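Local structure of putative cell adhesion protein (Bacteroides eggerthii, 4GPV) at residues D181-R193 against T244-G256. The protein is a putative cell-adhesion protein of the FimA type, probably serving as a pilus subunit on the bacterial surface. Sequence-based numbering, arbitrary orientation.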
# COMPACT_ATOMS: atom_id res chain seq x y z
N ASP A 181 18.11 -14.46 -4.51
CA ASP A 181 18.61 -13.54 -3.49
C ASP A 181 17.49 -12.87 -2.70
O ASP A 181 17.60 -12.75 -1.48
CB ASP A 181 19.53 -12.48 -4.13
CG ASP A 181 20.64 -13.07 -4.98
OD1 ASP A 181 21.35 -13.98 -4.50
OD2 ASP A 181 20.77 -12.64 -6.14
N ALA A 182 16.45 -12.39 -3.38
CA ALA A 182 15.40 -11.67 -2.67
C ALA A 182 14.09 -11.59 -3.43
O ALA A 182 14.07 -11.73 -4.65
CB ALA A 182 15.88 -10.24 -2.40
N ALA A 183 13.00 -11.39 -2.69
CA ALA A 183 11.72 -11.01 -3.26
C ALA A 183 11.73 -9.49 -3.17
O ALA A 183 11.97 -8.92 -2.09
CB ALA A 183 10.56 -11.61 -2.47
N VAL A 184 11.57 -8.82 -4.31
CA VAL A 184 11.70 -7.35 -4.35
C VAL A 184 10.46 -6.67 -4.95
O VAL A 184 9.78 -7.25 -5.77
CB VAL A 184 12.99 -6.91 -5.13
CG1 VAL A 184 14.28 -7.40 -4.46
CG2 VAL A 184 12.94 -7.32 -6.61
N LEU A 185 10.19 -5.45 -4.50
CA LEU A 185 9.13 -4.64 -5.07
C LEU A 185 9.82 -3.50 -5.76
O LEU A 185 10.57 -2.77 -5.13
CB LEU A 185 8.09 -4.16 -4.03
CG LEU A 185 6.78 -3.62 -4.64
CD1 LEU A 185 5.99 -4.75 -5.38
CD2 LEU A 185 5.89 -2.98 -3.54
N LEU A 186 9.54 -3.34 -7.04
CA LEU A 186 10.16 -2.26 -7.81
C LEU A 186 9.12 -1.22 -8.09
O LEU A 186 7.98 -1.56 -8.46
CB LEU A 186 10.79 -2.80 -9.13
CG LEU A 186 11.64 -4.08 -9.04
CD1 LEU A 186 12.19 -4.47 -10.46
CD2 LEU A 186 12.80 -3.90 -8.02
N PHE A 187 9.48 0.08 -7.91
CA PHE A 187 8.59 1.19 -8.25
C PHE A 187 7.30 1.15 -7.48
O PHE A 187 6.21 1.24 -8.05
CB PHE A 187 8.31 1.28 -9.77
CG PHE A 187 9.60 1.20 -10.54
CD1 PHE A 187 10.59 2.16 -10.35
CD2 PHE A 187 9.88 0.11 -11.35
CE1 PHE A 187 11.83 2.04 -10.99
CE2 PHE A 187 11.11 -0.01 -11.99
CZ PHE A 187 12.08 0.96 -11.80
N ALA A 188 7.43 1.09 -6.15
CA ALA A 188 6.30 1.28 -5.24
C ALA A 188 5.93 2.76 -5.28
O ALA A 188 6.84 3.59 -5.15
CB ALA A 188 6.74 0.91 -3.82
N GLY A 189 4.66 3.11 -5.45
CA GLY A 189 4.25 4.52 -5.47
C GLY A 189 4.63 5.21 -4.16
O GLY A 189 4.37 4.68 -3.08
N LYS A 190 5.26 6.40 -4.26
CA LYS A 190 5.70 7.11 -3.05
C LYS A 190 4.55 7.77 -2.25
O LYS A 190 4.57 7.72 -1.02
CB LYS A 190 6.72 8.21 -3.43
CG LYS A 190 7.04 9.20 -2.29
CD LYS A 190 8.22 10.09 -2.61
CE LYS A 190 8.58 10.99 -1.45
NZ LYS A 190 9.99 11.44 -1.54
N LYS A 191 3.57 8.35 -2.95
CA LYS A 191 2.51 9.18 -2.36
C LYS A 191 1.28 8.44 -1.94
O LYS A 191 0.68 7.73 -2.73
CB LYS A 191 2.09 10.29 -3.33
CG LYS A 191 3.01 11.49 -3.38
CD LYS A 191 2.30 12.70 -3.98
CE LYS A 191 3.21 13.90 -4.06
NZ LYS A 191 2.45 15.14 -4.39
N GLY A 192 0.90 8.65 -0.69
CA GLY A 192 -0.30 8.07 -0.11
C GLY A 192 -1.28 9.19 0.13
O GLY A 192 -1.06 10.03 1.00
N ARG A 193 -2.34 9.25 -0.70
CA ARG A 193 -3.38 10.25 -0.58
C ARG A 193 -4.43 9.77 0.37
O ARG A 193 -4.98 8.66 0.20
CB ARG A 193 -4.01 10.52 -1.95
CG ARG A 193 -3.36 11.61 -2.75
CD ARG A 193 -3.62 12.98 -2.14
NE ARG A 193 -4.88 13.60 -2.56
CZ ARG A 193 -4.98 14.48 -3.55
NH1 ARG A 193 -3.92 14.81 -4.27
NH2 ARG A 193 -6.16 15.02 -3.83
N THR A 244 1.75 -21.79 0.48
CA THR A 244 2.05 -20.86 1.58
C THR A 244 2.65 -19.55 1.02
O THR A 244 3.39 -19.56 0.01
CB THR A 244 2.97 -21.50 2.63
OG1 THR A 244 4.28 -21.61 2.11
CG2 THR A 244 2.47 -22.86 3.10
N VAL A 245 2.39 -18.43 1.71
CA VAL A 245 2.85 -17.11 1.30
C VAL A 245 4.30 -16.92 1.79
O VAL A 245 4.60 -17.16 2.97
CB VAL A 245 1.88 -16.02 1.86
CG1 VAL A 245 2.45 -14.61 1.71
CG2 VAL A 245 0.50 -16.13 1.22
N PHE A 246 5.18 -16.45 0.90
CA PHE A 246 6.57 -16.19 1.27
C PHE A 246 6.72 -14.85 2.01
O PHE A 246 7.45 -14.76 3.01
CB PHE A 246 7.48 -16.18 0.02
CG PHE A 246 8.89 -15.74 0.35
CD1 PHE A 246 9.74 -16.56 1.11
CD2 PHE A 246 9.37 -14.50 -0.06
CE1 PHE A 246 11.04 -16.15 1.44
CE2 PHE A 246 10.67 -14.08 0.30
CZ PHE A 246 11.49 -14.91 1.04
N ASN A 247 6.10 -13.79 1.47
CA ASN A 247 6.17 -12.47 2.10
C ASN A 247 5.03 -11.60 1.57
O ASN A 247 4.28 -12.01 0.67
CB ASN A 247 7.54 -11.80 1.82
CG ASN A 247 7.74 -11.26 0.40
OD1 ASN A 247 7.18 -11.76 -0.58
ND2 ASN A 247 8.49 -10.19 0.26
N HIS A 248 4.96 -10.37 2.08
CA HIS A 248 4.02 -9.40 1.57
C HIS A 248 4.66 -8.02 1.67
O HIS A 248 5.58 -7.83 2.47
CB HIS A 248 2.69 -9.47 2.35
CG HIS A 248 2.79 -9.04 3.77
ND1 HIS A 248 3.12 -9.93 4.76
CD2 HIS A 248 2.61 -7.81 4.32
CE1 HIS A 248 3.15 -9.23 5.88
NE2 HIS A 248 2.84 -7.95 5.66
N PHE A 249 4.18 -7.09 0.84
CA PHE A 249 4.60 -5.69 0.88
C PHE A 249 3.37 -4.82 0.94
O PHE A 249 2.33 -5.18 0.39
CB PHE A 249 5.41 -5.32 -0.38
CG PHE A 249 6.76 -5.97 -0.53
CD1 PHE A 249 7.81 -5.66 0.33
CD2 PHE A 249 7.01 -6.83 -1.60
CE1 PHE A 249 9.06 -6.26 0.17
CE2 PHE A 249 8.28 -7.39 -1.78
CZ PHE A 249 9.29 -7.11 -0.90
N TYR A 250 3.49 -3.67 1.60
CA TYR A 250 2.46 -2.64 1.55
C TYR A 250 2.94 -1.61 0.57
O TYR A 250 4.13 -1.27 0.57
CB TYR A 250 2.23 -1.97 2.93
CG TYR A 250 1.85 -2.96 3.98
CD1 TYR A 250 0.64 -3.65 3.92
CD2 TYR A 250 2.71 -3.25 5.04
CE1 TYR A 250 0.30 -4.60 4.88
CE2 TYR A 250 2.36 -4.16 6.03
CZ TYR A 250 1.17 -4.85 5.94
OH TYR A 250 0.87 -5.78 6.90
N THR A 251 2.03 -1.07 -0.25
CA THR A 251 2.47 -0.05 -1.20
C THR A 251 1.32 0.90 -1.46
O THR A 251 0.21 0.63 -1.02
CB THR A 251 2.97 -0.72 -2.52
OG1 THR A 251 3.62 0.28 -3.33
CG2 THR A 251 1.85 -1.39 -3.32
N PHE A 252 1.57 1.98 -2.17
CA PHE A 252 0.47 2.88 -2.47
C PHE A 252 -0.03 2.70 -3.94
O PHE A 252 0.60 2.03 -4.77
CB PHE A 252 0.86 4.33 -2.20
CG PHE A 252 1.04 4.65 -0.74
CD1 PHE A 252 0.19 4.10 0.23
CD2 PHE A 252 2.01 5.56 -0.32
CE1 PHE A 252 0.36 4.40 1.59
CE2 PHE A 252 2.16 5.87 1.05
CZ PHE A 252 1.32 5.31 1.98
N GLY A 253 -1.18 3.31 -4.23
CA GLY A 253 -1.82 3.25 -5.54
C GLY A 253 -0.89 3.60 -6.67
O GLY A 253 -0.05 4.47 -6.52
N ASN A 254 -0.98 2.89 -7.78
CA ASN A 254 -0.12 3.16 -8.92
C ASN A 254 -0.78 2.62 -10.19
O ASN A 254 -0.72 1.42 -10.41
CB ASN A 254 1.31 2.56 -8.76
CG ASN A 254 2.25 2.96 -9.87
OD1 ASN A 254 1.96 3.85 -10.71
ND2 ASN A 254 3.38 2.30 -9.95
N ASP A 255 -1.31 3.52 -11.04
CA ASP A 255 -1.96 3.12 -12.31
C ASP A 255 -0.93 2.79 -13.39
O ASP A 255 -1.29 2.34 -14.49
CB ASP A 255 -2.95 4.21 -12.81
CG ASP A 255 -2.38 5.61 -13.01
OD1 ASP A 255 -1.13 5.74 -13.16
OD2 ASP A 255 -3.17 6.57 -13.11
N GLY A 256 0.33 3.05 -13.08
CA GLY A 256 1.45 2.78 -13.96
C GLY A 256 1.54 3.66 -15.18
O GLY A 256 2.29 3.31 -16.09
O HOH W 1 2.70 0.88 -5.87
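Phe252 lies flat against the backbone of Gly192, whose CA sits over one face of the Phe252 ring, 3.5 Å from its centroid, in a CH-pi contact. The turn of CG to lie anti to the carbonyl carbon (chi1 -69°) swings the ring alongside 190-192, where Lys190 O meets its edge and Gly192 N comes within 3.3 Å of Phe252 CD2. The absence of a side chain on Gly192 lets the ring lie this close. Replacing Phe252 by an alanine is likely to strip the Gly192 backbone of its aromatic cover and open a gap beside 190-192.

The second aromatic wedge is Phe249. Leu185 CB rests over one face, 4.1 Å from the Phe249 ring centroid, while Ala183 O approaches the rim in the ring plane, 3.4 Å from Phe249 CZ. Leu185 and Phe249 lie alongside one another, pointing opposite ways, and Leu185 CD2 carries on to Thr251 CB. Leu263 of strand 262-271 touches both Leu185 and Phe249. Farther along, Ala183 CB meets the edge of Phe246, 3.7 Å from Phe246 CE2.

Where the segments draw together, a water accepts from Gly189 N, donates to Phe252 O at 2.6 Å, and hydrogen-bonds Thr251 OG1 at 2.8 Å. Gln204 (to Lys191 O and Gly253 O) and Thr261 (to Phe187 O and Asn254 ND2) also bridge the segments. Gly189 O is buried with no partner.

Strands 181-186 and 247-251 run nearly parallel (17°), their axes 8.6 Å apart at closest approach, in different sheets, both segments lying within the FimA-like C-terminal region. The chemistry implies that the two layers are held face to face mainly by aromatic and aliphatic packing, with a water bridging the backbones where they converge.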